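PDB 3ZY6: putative gdp-fucose protein o-fucosyltransferase 1 from Caenorhabditis elegans, which is a putative protein O-fucosyltransferase of the GT-B clan, seen here as two chains, each with bound guanosine-5'-diphosphate-beta-L-fucopyranose. Local coordinates for residues 96-101 and 112-117; 216-221 and 290-295; 282-287 and 308-313. One frame throughout, in Å; residues are numbered along the deposited sequence.

Contact 1. Residues 96-101 and 112-117; sequences AFCWTP and PGCHSK. With GFB (guanosine-5'-diphosphate-beta-L-fucopyranose), chain B.
The methyl of Ala96 lies against the hydroxyl of Ser116, CB to OG 3.2 Å, at one end of a contact whose centre is a covalent bond. Cys98, the last residue of strand 95-98, and Cys114, in the loop that returns to that strand, form a disulfide, SG to SG 2.0 Å, with a left-handed chi3 of -83°. The two sulfurs leave their backbones differently: SG of Cys98 sits between its own N and carbonyl carbon (chi1 63°), whereas SG of Cys114 is anti to its carbonyl carbon. Beyond the disulfide Pro101 and Pro112 touch flank to flank, CB to CB 4.0 Å, and CA of Pro101 makes a CH...O contact of 3.6 Å with O of Gly113. At the Ala96 end a water donates to O of Phe97 at 2.8 Å and is hydrogen-bonded to OG of Ser116 at 2.7 Å, tying strand to loop where no direct polar bond does. Strand 135-138 pairs with strand 95-98. CG and CD of Pro112 meet the ligand bound by the second subunit, CG to O3 of the fucose 3.3 Å, and Trp99 meets Trp99 of that subunit. With one water bridge and small apolar contacts in place of direct hydrogen bonds, the disulfide is probably the main tie between loop and strand end.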
loop_
_atom_site.group_PDB
_atom_site.type_symbol
_atom_site.label_atom_id
_atom_site.label_comp_id
_atom_site.label_asym_id
_atom_site.label_seq_id
_atom_site.Cartn_x
_atom_site.Cartn_y
_atom_site.Cartn_z
ATOM N N ALA A 96 3.952 -11.136 9.294
ATOM C CA ALA A 96 3.072 -10.041 8.934
ATOM C C ALA A 96 2.703 -10.171 7.461
ATOM O O ALA A 96 3.541 -10.560 6.632
ATOM C CB ALA A 96 3.761 -8.721 9.190
ATOM N N PHE A 97 1.460 -9.844 7.126
ATOM C CA PHE A 97 1.015 -9.932 5.747
ATOM C C PHE A 97 0.740 -8.544 5.231
ATOM O O PHE A 97 0.129 -7.730 5.927
ATOM C CB PHE A 97 -0.243 -10.795 5.607
ATOM C CG PHE A 97 0.017 -12.264 5.742
ATOM C CD1 PHE A 97 0.549 -12.781 6.920
ATOM C CD2 PHE A 97 -0.268 -13.131 4.691
ATOM C CE1 PHE A 97 0.801 -14.138 7.044
ATOM C CE2 PHE A 97 -0.025 -14.494 4.806
ATOM C CZ PHE A 97 0.510 -14.995 5.987
ATOM N N CYS A 98 1.208 -8.277 4.013
ATOM C CA CYS A 98 0.926 -7.013 3.342
ATOM C C CYS A 98 0.942 -7.171 1.817
ATOM O O CYS A 98 1.267 -8.245 1.290
ATOM C CB CYS A 98 1.863 -5.901 3.825
ATOM S SG CYS A 98 3.625 -6.142 3.488
ATOM N N TRP A 99 0.558 -6.112 1.119
ATOM C CA TRP A 99 0.415 -6.148 -0.327
ATOM C C TRP A 99 1.758 -6.379 -1.020
ATOM O O TRP A 99 1.886 -7.268 -1.868
ATOM C CB TRP A 99 -0.222 -4.845 -0.812
ATOM C CG TRP A 99 -1.104 -5.029 -2.006
ATOM C CD1 TRP A 99 -2.434 -5.352 -2.000
ATOM C CD2 TRP A 99 -0.724 -4.910 -3.385
ATOM N NE1 TRP A 99 -2.907 -5.442 -3.292
ATOM C CE2 TRP A 99 -1.881 -5.172 -4.162
ATOM C CE3 TRP A 99 0.482 -4.606 -4.043
ATOM C CZ2 TRP A 99 -1.869 -5.140 -5.565
ATOM C CZ3 TRP A 99 0.493 -4.573 -5.440
ATOM C CH2 TRP A 99 -0.678 -4.837 -6.184
ATOM N N THR A 100 2.756 -5.586 -0.628
ATOM C CA THR A 100 4.068 -5.577 -1.270
ATOM C C THR A 100 5.126 -5.062 -0.290
ATOM O O THR A 100 4.785 -4.322 0.643
ATOM C CB THR A 100 4.054 -4.728 -2.595
ATOM O OG1 THR A 100 5.205 -5.035 -3.388
ATOM C CG2 THR A 100 4.016 -3.211 -2.329
ATOM N N PRO A 101 6.407 -5.452 -0.482
ATOM C CA PRO A 101 7.433 -4.861 0.371
ATOM C C PRO A 101 7.414 -3.345 0.198
ATOM O O PRO A 101 7.165 -2.853 -0.910
ATOM C CB PRO A 101 8.740 -5.441 -0.181
ATOM C CG PRO A 101 8.363 -6.591 -1.021
ATOM C CD PRO A 101 6.987 -6.335 -1.513
ATOM N N PRO A 112 13.164 -3.319 2.979
ATOM C CA PRO A 112 11.796 -3.353 2.441
ATOM C C PRO A 112 10.976 -4.530 2.976
ATOM O O PRO A 112 11.370 -5.697 2.809
ATOM C CB PRO A 112 12.006 -3.484 0.926
ATOM C CG PRO A 112 13.382 -2.956 0.679
ATOM C CD PRO A 112 14.176 -3.306 1.907
ATOM N N GLY A 113 9.852 -4.211 3.617
ATOM C CA GLY A 113 8.950 -5.206 4.177
ATOM C C GLY A 113 7.582 -4.605 4.419
ATOM O O GLY A 113 7.185 -3.654 3.738
ATOM N N CYS A 114 6.862 -5.157 5.395
ATOM C CA CYS A 114 5.534 -4.660 5.765
ATOM C C CYS A 114 5.579 -3.525 6.782
ATOM O O CYS A 114 4.685 -2.684 6.790
ATOM C CB CYS A 114 4.661 -5.792 6.302
ATOM S SG CYS A 114 4.360 -7.122 5.109
ATOM N N HIS A 115 6.602 -3.524 7.640
ATOM C CA HIS A 115 6.731 -2.568 8.769
ATOM C C HIS A 115 5.443 -2.356 9.581
ATOM O O HIS A 115 4.886 -1.261 9.636
ATOM C CB HIS A 115 7.322 -1.242 8.292
ATOM C CG HIS A 115 8.622 -1.408 7.573
ATOM N ND1 HIS A 115 9.804 -1.661 8.234
ATOM C CD2 HIS A 115 8.917 -1.407 6.251
ATOM C CE1 HIS A 115 10.778 -1.793 7.349
ATOM N NE2 HIS A 115 10.266 -1.642 6.139
ATOM N N SER A 116 5.008 -3.429 10.233
ATOM C CA SER A 116 3.661 -3.528 10.805
ATOM C C SER A 116 3.436 -2.763 12.097
ATOM O O SER A 116 2.293 -2.438 12.438
ATOM C CB SER A 116 3.301 -5.000 11.022
ATOM O OG SER A 116 3.027 -5.621 9.776
ATOM N N LYS A 117 4.520 -2.511 12.821
ATOM C CA LYS A 117 4.460 -1.847 14.108
ATOM C C LYS A 117 5.072 -0.446 14.063
ATOM O O LYS A 117 5.273 0.195 15.105
ATOM C CB LYS A 117 5.172 -2.679 15.168
ATOM C CG LYS A 117 4.404 -3.901 15.648
ATOM C CD LYS A 117 4.554 -3.985 17.162
ATOM C CE LYS A 117 5.149 -5.272 17.583
ATOM N NZ LYS A 117 5.187 -5.381 19.068
HETATM O O1P GFB B . 21.367 -1.699 -5.729
HETATM P P GFB B . 20.508 -2.301 -4.651
HETATM O O3P GFB B . 19.027 -1.936 -4.619
HETATM O O2P GFB B . 20.754 -3.889 -4.781
HETATM O "O5'" GFB B . 21.176 -1.907 -3.233
HETATM P P1 GFB B . 20.512 -5.061 -3.701
HETATM C "C5'" GFB B . 22.567 -2.157 -3.068
HETATM C "C4'" GFB B . 23.314 -0.833 -3.167
HETATM O "O4'" GFB B . 24.533 -0.978 -2.461
HETATM C "C3'" GFB B . 23.721 -0.479 -4.591
HETATM C "C1'" GFB B . 25.640 -0.532 -3.245
HETATM O "O3'" GFB B . 22.739 0.309 -5.271
HETATM C "C2'" GFB B . 24.999 0.291 -4.356
HETATM O "O2'" GFB B . 24.700 1.611 -3.886
HETATM N N9 GFB B . 26.352 -1.645 -3.931
HETATM C C8 GFB B . 26.006 -2.950 -4.038
HETATM C C4 GFB B . 27.466 -1.449 -4.620
HETATM N N7 GFB B . 26.930 -3.593 -4.774
HETATM C C5 GFB B . 27.837 -2.666 -5.168
HETATM C C6 GFB B . 28.994 -2.693 -5.933
HETATM O O6 GFB B . 29.383 -3.768 -6.434
HETATM N N1 GFB B . 29.719 -1.556 -6.101
HETATM C C2 GFB B . 29.319 -0.384 -5.574
HETATM N N2 GFB B . 30.030 0.752 -5.770
HETATM N N3 GFB B . 28.203 -0.327 -4.832
HETATM C C1 GFB B . 19.101 -4.441 -1.517
HETATM C C2A GFB B . 18.401 -3.105 -1.319
HETATM O O1 GFB B . 20.243 -4.214 -2.348
HETATM O O5 GFB B . 19.526 -4.929 -0.230
HETATM C C3 GFB B . 17.183 -3.276 -0.406
HETATM O O2 GFB B . 18.092 -2.404 -2.529
HETATM C C4A GFB B . 17.763 -3.651 0.958
HETATM O O3 GFB B . 16.427 -2.044 -0.347
HETATM C C5A GFB B . 18.576 -4.941 0.865
HETATM O O4 GFB B . 18.631 -2.592 1.408
HETATM C C6A GFB B . 19.312 -5.193 2.186
HETATM O O1X GFB B . 19.252 -5.794 -4.111
HETATM O O2X GFB B . 21.842 -5.757 -3.605
HETATM O O HOH W 1 1.067 -5.966 7.882
#

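Contact 2. Residues 216-221 and 290-295; sequences VHLRND and DHMIDE. With GFB (guanosine-5'-diphosphate-beta-L-fucopyranose), chain C.
Asn220 and Asp290 join the loop after strand 213-218 to the turn before helix 293-300, at the C-terminal end of the parallel sheet, which faces the nucleotide as in GT-B folds. Two hydrogen bonds pair the amide of Asn220 with the backbone of Asp290. OD1 of Asn220 accepts from N of Asp290 at 2.9 Å in a nearly straight bond (173°), the donor tilted a little from the carbonyl plane; ND2 gives to O of Asp290 at 2.8 Å, within the amide plane and on a lone pair of that carbonyl. Using both ends of the amide on one residue fixes its rotation, and chi1 of 56° folds CG in between the backbone N and carbonyl carbon. Asp290 in turn closes an Asx turn, its OD1 accepting, from above the carboxylate plane, from N of Met292, which precedes the helix as its N-cap residue.

Apolar contact lies alongside: CD1 of Leu218 reaches SD of Met292 at 4.0 Å and also touches the carbonyl oxygens of Asp290 and His291.

The alternate residues His217, Arg219 and Asp221 make no contact with 290-295; the first two bind the ligand. Arg219 is salt-bridged through NH1 to Asp221 and to Asp288, which would hold its guanidinium in place, while NE and NH2 reach the diphosphate; NH2 adds a weak bond to the fucose ring oxygen O5. His217, with ND1 bonded to Ser337, turns its ring edge to the guanine, NE2 giving to N7 at 2.9 Å.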
loop_
_atom_site.group_PDB
_atom_site.type_symbol
_atom_site.label_atom_id
_atom_site.label_comp_id
_atom_site.label_asym_id
_atom_site.label_seq_id
_atom_site.Cartn_x
_atom_site.Cartn_y
_atom_site.Cartn_z
ATOM N N VAL A 216 -30.268 13.626 14.904
ATOM C CA VAL A 216 -29.361 14.244 13.934
ATOM C C VAL A 216 -27.897 14.033 14.343
ATOM O O VAL A 216 -27.548 14.007 15.531
ATOM C CB VAL A 216 -29.642 15.756 13.709
ATOM C CG1 VAL A 216 -31.101 16.006 13.356
ATOM C CG2 VAL A 216 -29.285 16.563 14.987
ATOM N N HIS A 217 -27.070 13.826 13.332
ATOM C CA HIS A 217 -25.637 13.808 13.494
ATOM C C HIS A 217 -25.030 15.124 12.960
ATOM O O HIS A 217 -25.144 15.461 11.784
ATOM C CB HIS A 217 -25.004 12.536 12.889
ATOM C CG HIS A 217 -23.512 12.495 13.024
ATOM N ND1 HIS A 217 -22.671 12.091 12.007
ATOM C CD2 HIS A 217 -22.707 12.855 14.056
ATOM C CE1 HIS A 217 -21.414 12.196 12.408
ATOM N NE2 HIS A 217 -21.407 12.666 13.646
ATOM N N LEU A 218 -24.424 15.884 13.855
ATOM C CA LEU A 218 -23.831 17.167 13.490
ATOM C C LEU A 218 -22.328 17.021 13.576
ATOM O O LEU A 218 -21.762 17.015 14.665
ATOM C CB LEU A 218 -24.300 18.270 14.424
ATOM C CG LEU A 218 -25.805 18.543 14.540
ATOM C CD1 LEU A 218 -25.997 19.776 15.470
ATOM C CD2 LEU A 218 -26.443 18.767 13.131
ATOM N N ARG A 219 -21.686 16.860 12.424
ATOM C CA ARG A 219 -20.235 16.669 12.399
ATOM C C ARG A 219 -19.679 18.044 12.024
ATOM O O ARG A 219 -19.855 18.516 10.891
ATOM C CB ARG A 219 -19.868 15.547 11.409
ATOM C CG ARG A 219 -18.378 15.265 11.236
ATOM C CD ARG A 219 -17.786 14.291 12.277
ATOM N NE ARG A 219 -16.495 13.770 11.797
ATOM C CZ ARG A 219 -15.306 14.313 12.064
ATOM N NH1 ARG A 219 -15.208 15.378 12.851
ATOM N NH2 ARG A 219 -14.200 13.776 11.557
ATOM N N ASN A 220 -19.070 18.719 13.004
ATOM C CA ASN A 220 -18.681 20.128 12.852
ATOM C C ASN A 220 -17.343 20.619 13.472
ATOM O O ASN A 220 -17.089 21.823 13.475
ATOM C CB ASN A 220 -19.847 21.069 13.260
ATOM C CG ASN A 220 -20.347 20.821 14.695
ATOM O OD1 ASN A 220 -19.570 20.479 15.577
ATOM N ND2 ASN A 220 -21.652 20.995 14.917
ATOM N N ASP A 221 -16.474 19.725 13.957
ATOM C CA ASP A 221 -15.163 20.202 14.476
ATOM C C ASP A 221 -14.256 20.731 13.356
ATOM O O ASP A 221 -14.551 20.550 12.176
ATOM C CB ASP A 221 -14.431 19.166 15.352
ATOM C CG ASP A 221 -13.884 17.981 14.559
ATOM O OD1 ASP A 221 -13.664 18.080 13.330
ATOM O OD2 ASP A 221 -13.653 16.928 15.183
ATOM N N ASP A 290 -20.066 20.906 18.358
ATOM C CA ASP A 290 -21.145 21.851 18.668
ATOM C C ASP A 290 -22.500 21.181 18.501
ATOM O O ASP A 290 -22.960 20.934 17.372
ATOM C CB ASP A 290 -21.039 23.106 17.790
ATOM C CG ASP A 290 -22.068 24.191 18.153
ATOM O OD1 ASP A 290 -22.823 24.048 19.149
ATOM O OD2 ASP A 290 -22.125 25.203 17.415
ATOM N N HIS A 291 -23.142 20.885 19.630
ATOM C CA HIS A 291 -24.473 20.243 19.595
ATOM C C HIS A 291 -25.604 21.217 19.250
ATOM O O HIS A 291 -26.748 20.800 19.016
ATOM C CB HIS A 291 -24.764 19.516 20.911
ATOM C CG HIS A 291 -23.778 18.432 21.222
ATOM N ND1 HIS A 291 -24.073 17.091 21.092
ATOM C CD2 HIS A 291 -22.487 18.496 21.619
ATOM C CE1 HIS A 291 -23.014 16.376 21.427
ATOM N NE2 HIS A 291 -22.036 17.203 21.740
ATOM N N MET A 292 -25.283 22.512 19.264
ATOM C CA MET A 292 -26.224 23.575 18.900
ATOM C C MET A 292 -27.551 23.509 19.669
ATOM O O MET A 292 -28.593 23.913 19.148
ATOM C CB MET A 292 -26.498 23.536 17.391
ATOM C CG MET A 292 -25.323 24.010 16.514
ATOM S SD MET A 292 -25.688 23.710 14.768
ATOM C CE MET A 292 -26.982 24.944 14.473
ATOM N N ILE A 293 -27.503 23.017 20.905
ATOM C CA ILE A 293 -28.722 22.826 21.693
ATOM C C ILE A 293 -29.514 24.124 21.861
ATOM O O ILE A 293 -30.716 24.136 21.633
ATOM C CB ILE A 293 -28.429 22.169 23.083
ATOM C CG1 ILE A 293 -27.893 20.737 22.924
ATOM C CG2 ILE A 293 -29.652 22.236 24.009
ATOM C CD1 ILE A 293 -28.761 19.759 22.062
ATOM N N ASP A 294 -28.852 25.228 22.214
ATOM C CA ASP A 294 -29.595 26.463 22.437
ATOM C C ASP A 294 -30.223 26.928 21.113
ATOM O O ASP A 294 -31.400 27.290 21.067
ATOM C CB ASP A 294 -28.721 27.553 23.078
ATOM C CG ASP A 294 -28.326 27.242 24.538
ATOM O OD1 ASP A 294 -28.896 26.342 25.182
ATOM O OD2 ASP A 294 -27.429 27.923 25.060
ATOM N N GLU A 295 -29.448 26.893 20.032
ATOM C CA GLU A 295 -29.942 27.357 18.733
ATOM C C GLU A 295 -31.098 26.494 18.237
ATOM O O GLU A 295 -32.093 27.028 17.736
ATOM C CB GLU A 295 -28.851 27.347 17.663
ATOM C CG GLU A 295 -27.747 28.345 17.864
ATOM C CD GLU A 295 -26.478 27.688 18.327
ATOM O OE1 GLU A 295 -26.514 26.970 19.367
ATOM O OE2 GLU A 295 -25.453 27.869 17.621
HETATM O O1P GFB C . -15.888 7.892 13.325
HETATM P P GFB C . -15.051 8.470 12.217
HETATM O O3P GFB C . -14.057 7.554 11.508
HETATM O O2P GFB C . -16.121 9.127 11.205
HETATM O "O5'" GFB C . -14.252 9.733 12.831
HETATM P P1 GFB C . -15.912 10.261 10.079
HETATM C "C5'" GFB C . -15.006 10.703 13.549
HETATM C "C4'" GFB C . -14.751 10.513 15.039
HETATM O "O4'" GFB C . -15.001 11.752 15.676
HETATM C "C3'" GFB C . -15.713 9.531 15.692
HETATM C "C1'" GFB C . -15.858 11.589 16.806
HETATM O "O3'" GFB C . -15.223 8.187 15.690
HETATM C "C2'" GFB C . -15.813 10.093 17.091
HETATM O "O2'" GFB C . -14.635 9.766 17.839
HETATM N N9 GFB C . -17.283 11.896 16.503
HETATM C C8 GFB C . -17.875 12.141 15.311
HETATM C C4 GFB C . -18.216 11.905 17.443
HETATM N N7 GFB C . -19.191 12.341 15.503
HETATM C C5 GFB C . -19.427 12.172 16.827
HETATM C C6 GFB C . -20.553 12.234 17.635
HETATM O O6 GFB C . -21.666 12.491 17.132
HETATM N N1 GFB C . -20.432 12.054 18.976
HETATM C C2 GFB C . -19.243 11.773 19.542
HETATM N N2 GFB C . -19.134 11.565 20.876
HETATM N N3 GFB C . -18.138 11.704 18.785
HETATM C C1 GFB C . -13.397 10.889 9.425
HETATM C C2A GFB C . -12.181 10.137 9.943
HETATM O O1 GFB C . -14.422 10.795 10.419
HETATM O O5 GFB C . -13.032 12.269 9.232
HETATM C C3 GFB C . -11.031 10.230 8.933
HETATM O O2 GFB C . -12.440 8.793 10.365
HETATM C C4A GFB C . -10.637 11.707 8.921
HETATM O O3 GFB C . -9.933 9.385 9.349
HETATM C C5A GFB C . -11.819 12.579 8.503
HETATM O O4 GFB C . -10.224 12.095 10.246
HETATM C C6A GFB C . -11.467 14.061 8.689
HETATM O O1X GFB C . -15.917 9.564 8.735
HETATM O O2X GFB C . -16.920 11.321 10.430
#

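Contact 3. Residues 282-287 and 308-313; sequences SVFVAS and HRQEPD. With GFB (guanosine-5'-diphosphate-beta-L-fucopyranose), chain C.
The His308 ring turns its edge to the backbone of 282-287, with O of Val283 in the ring plane, while CB of Ser282 approaches CE1 obliquely at 4.1 Å. The Phe284 ring has CG of Gln310 at its edge and O of His308 set obliquely, 3.5 Å from CD1; CG anti to the backbone N (chi1 179°) brings that ring within reach of the neighbouring segment. On one face of the Arg309 guanidinium lies CG of Glu311, offset toward the rim, and N of Asp313 is at its edge. NE and NH2 of that same group both bond one oxygen, the carbonyl O of the next residue, Gln310, which lies in the guanidinium plane.

Phe284 and His308 form a parallel beta bridge, with both side chains on the same face of the sheet. N of His308 gives to O of Val283 at 2.8 Å, and O of His308 accepts from N of Val285 at 3.0 Å, nearly along the C=O axis; ND1 of His308 adds a weak bond to O of Val283. Strand 307-308 is the outermost at this end of the five-stranded parallel sheet. Past the bridge the segments diverge, and a water joins O of Val285 to N of Gln310.

Asp313 then comes in beside the strand end. Its OD1, also bonded to Ser318, accepts from N2 of the guanine at 3.1 Å and weakly from N1. A carboxylate facing these two donors, with the backbone of Ala286 and Ser287 near O6, matches the polar pattern of the guanine edge, consistent with a preference for that base.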
loop_
_atom_site.group_PDB
_atom_site.type_symbol
_atom_site.label_atom_id
_atom_site.label_comp_id
_atom_site.label_asym_id
_atom_site.label_seq_id
_atom_site.Cartn_x
_atom_site.Cartn_y
_atom_site.Cartn_z
ATOM N N SER A 282 -39.594 15.382 20.018
ATOM C CA SER A 282 -38.273 15.720 20.544
ATOM C C SER A 282 -37.250 15.532 19.437
ATOM O O SER A 282 -37.524 14.913 18.416
ATOM C CB SER A 282 -37.889 14.827 21.743
ATOM O OG SER A 282 -37.827 13.468 21.327
ATOM N N VAL A 283 -36.057 16.054 19.683
ATOM C CA VAL A 283 -34.915 15.887 18.824
ATOM C C VAL A 283 -33.736 15.425 19.691
ATOM O O VAL A 283 -33.544 15.882 20.830
ATOM C CB VAL A 283 -34.568 17.200 18.057
ATOM C CG1 VAL A 283 -33.260 17.079 17.230
ATOM C CG2 VAL A 283 -35.713 17.615 17.119
ATOM N N PHE A 284 -32.991 14.474 19.144
ATOM C CA PHE A 284 -31.715 14.041 19.678
ATOM C C PHE A 284 -30.575 14.521 18.781
ATOM O O PHE A 284 -30.616 14.338 17.548
ATOM C CB PHE A 284 -31.655 12.511 19.740
ATOM C CG PHE A 284 -30.332 11.979 20.270
ATOM C CD1 PHE A 284 -29.973 12.189 21.603
ATOM C CD2 PHE A 284 -29.430 11.302 19.429
ATOM C CE1 PHE A 284 -28.758 11.722 22.106
ATOM C CE2 PHE A 284 -28.201 10.822 19.930
ATOM C CZ PHE A 284 -27.861 11.043 21.273
ATOM N N VAL A 285 -29.545 15.076 19.424
ATOM C CA VAL A 285 -28.343 15.564 18.745
ATOM C C VAL A 285 -27.114 14.808 19.205
ATOM O O VAL A 285 -26.825 14.722 20.403
ATOM C CB VAL A 285 -28.051 17.074 18.981
ATOM C CG1 VAL A 285 -26.801 17.495 18.183
ATOM C CG2 VAL A 285 -29.241 17.941 18.570
ATOM N N ALA A 286 -26.417 14.252 18.227
ATOM C CA ALA A 286 -25.100 13.706 18.417
ATOM C C ALA A 286 -24.128 14.600 17.655
ATOM O O ALA A 286 -24.329 14.899 16.476
ATOM C CB ALA A 286 -25.054 12.299 17.894
ATOM N N SER A 287 -23.079 15.042 18.336
ATOM C CA SER A 287 -22.100 15.928 17.725
ATOM C C SER A 287 -20.701 15.609 18.210
ATOM O O SER A 287 -20.516 15.205 19.361
ATOM C CB SER A 287 -22.408 17.390 18.051
ATOM O OG SER A 287 -21.712 18.234 17.154
ATOM N N HIS A 308 -32.110 17.409 22.704
ATOM C CA HIS A 308 -31.437 16.810 23.845
ATOM C C HIS A 308 -30.160 16.129 23.386
ATOM O O HIS A 308 -30.095 15.587 22.285
ATOM C CB HIS A 308 -32.330 15.752 24.496
ATOM C CG HIS A 308 -33.676 16.258 24.898
ATOM N ND1 HIS A 308 -34.732 16.342 24.015
ATOM C CD2 HIS A 308 -34.145 16.696 26.088
ATOM C CE1 HIS A 308 -35.790 16.824 24.641
ATOM N NE2 HIS A 308 -35.466 17.032 25.904
ATOM N N ARG A 309 -29.178 16.107 24.271
ATOM C CA ARG A 309 -27.919 15.418 24.024
ATOM C C ARG A 309 -27.472 14.688 25.288
ATOM O O ARG A 309 -27.956 14.963 26.400
ATOM C CB ARG A 309 -26.843 16.454 23.628
ATOM C CG ARG A 309 -26.686 17.570 24.679
ATOM C CD ARG A 309 -25.371 18.304 24.561
ATOM N NE ARG A 309 -24.254 17.435 24.916
ATOM C CZ ARG A 309 -22.991 17.825 25.017
ATOM N NH1 ARG A 309 -22.660 19.089 24.775
ATOM N NH2 ARG A 309 -22.058 16.937 25.356
ATOM N N GLN A 310 -26.547 13.747 25.120
ATOM C CA GLN A 310 -25.846 13.171 26.267
ATOM C C GLN A 310 -24.748 14.105 26.741
ATOM O O GLN A 310 -24.070 14.721 25.934
ATOM C CB GLN A 310 -25.216 11.847 25.866
ATOM C CG GLN A 310 -26.211 10.864 25.362
ATOM C CD GLN A 310 -25.594 9.504 25.217
ATOM O OE1 GLN A 310 -24.945 9.220 24.223
ATOM N NE2 GLN A 310 -25.767 8.664 26.225
ATOM N N GLU A 311 -24.586 14.215 28.056
ATOM C CA GLU A 311 -23.454 14.929 28.622
ATOM C C GLU A 311 -22.711 14.006 29.595
ATOM O O GLU A 311 -23.288 13.597 30.599
ATOM C CB GLU A 311 -23.912 16.204 29.323
ATOM C CG GLU A 311 -24.254 17.326 28.365
ATOM C CD GLU A 311 -24.971 18.457 29.043
ATOM O OE1 GLU A 311 -24.339 19.137 29.880
ATOM O OE2 GLU A 311 -26.165 18.661 28.740
ATOM N N PRO A 312 -21.463 13.613 29.261
ATOM C CA PRO A 312 -20.758 13.884 27.989
ATOM C C PRO A 312 -21.327 13.061 26.836
ATOM O O PRO A 312 -22.052 12.090 27.072
ATOM C CB PRO A 312 -19.329 13.437 28.274
ATOM C CG PRO A 312 -19.454 12.425 29.386
ATOM C CD PRO A 312 -20.711 12.698 30.140
ATOM N N ASP A 313 -21.002 13.435 25.604
ATOM C CA ASP A 313 -21.522 12.699 24.447
ATOM C C ASP A 313 -20.721 11.396 24.270
ATOM O O ASP A 313 -19.550 11.452 23.892
ATOM C CB ASP A 313 -21.476 13.586 23.188
ATOM C CG ASP A 313 -22.221 12.966 21.999
ATOM O OD1 ASP A 313 -22.118 11.741 21.819
ATOM O OD2 ASP A 313 -22.921 13.709 21.266
HETATM O O1P GFB C . -15.888 7.892 13.325
HETATM P P GFB C . -15.051 8.470 12.217
HETATM O O3P GFB C . -14.057 7.554 11.508
HETATM O O2P GFB C . -16.121 9.127 11.205
HETATM O "O5'" GFB C . -14.252 9.733 12.831
HETATM P P1 GFB C . -15.912 10.261 10.079
HETATM C "C5'" GFB C . -15.006 10.703 13.549
HETATM C "C4'" GFB C . -14.751 10.513 15.039
HETATM O "O4'" GFB C . -15.001 11.752 15.676
HETATM C "C3'" GFB C . -15.713 9.531 15.692
HETATM C "C1'" GFB C . -15.858 11.589 16.806
HETATM O "O3'" GFB C . -15.223 8.187 15.690
HETATM C "C2'" GFB C . -15.813 10.093 17.091
HETATM O "O2'" GFB C . -14.635 9.766 17.839
HETATM N N9 GFB C . -17.283 11.896 16.503
HETATM C C8 GFB C . -17.875 12.141 15.311
HETATM C C4 GFB C . -18.216 11.905 17.443
HETATM N N7 GFB C . -19.191 12.341 15.503
HETATM C C5 GFB C . -19.427 12.172 16.827
HETATM C C6 GFB C . -20.553 12.234 17.635
HETATM O O6 GFB C . -21.666 12.491 17.132
HETATM N N1 GFB C . -20.432 12.054 18.976
HETATM C C2 GFB C . -19.243 11.773 19.542
HETATM N N2 GFB C . -19.134 11.565 20.876
HETATM N N3 GFB C . -18.138 11.704 18.785
HETATM C C1 GFB C . -13.397 10.889 9.425
HETATM C C2A GFB C . -12.181 10.137 9.943
HETATM O O1 GFB C . -14.422 10.795 10.419
HETATM O O5 GFB C . -13.032 12.269 9.232
HETATM C C3 GFB C . -11.031 10.230 8.933
HETATM O O2 GFB C . -12.440 8.793 10.365
HETATM C C4A GFB C . -10.637 11.707 8.921
HETATM O O3 GFB C . -9.933 9.385 9.349
HETATM C C5A GFB C . -11.819 12.579 8.503
HETATM O O4 GFB C . -10.224 12.095 10.246
HETATM C C6A GFB C . -11.467 14.061 8.689
HETATM O O1X GFB C . -15.917 9.564 8.735
HETATM O O2X GFB C . -16.920 11.321 10.430
HETATM O O HOH W 2 -25.591 13.201 22.667
#

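Contacts 2 and 3 share one parallel sheet, through neighbouring strands 213-218 and 282-287, and their segments alternate along the chain; they are about 9 Å apart between centres. Both border the same nucleotide from different sides: contact 2 supplies histidine and arginine to N7 and the diphosphate, contact 3 an aspartate to the other guanine edge. Contact 1 lies on the opposite side of the chain's centre, about 41 Å from contact 2 between centres, and meets instead the ligand held by the second subunit. All three are largely buried, but contact 1 relies on a disulfide near the subunit interface, contact 2 on an amide clasping a turn, and contact 3 on strand pairing.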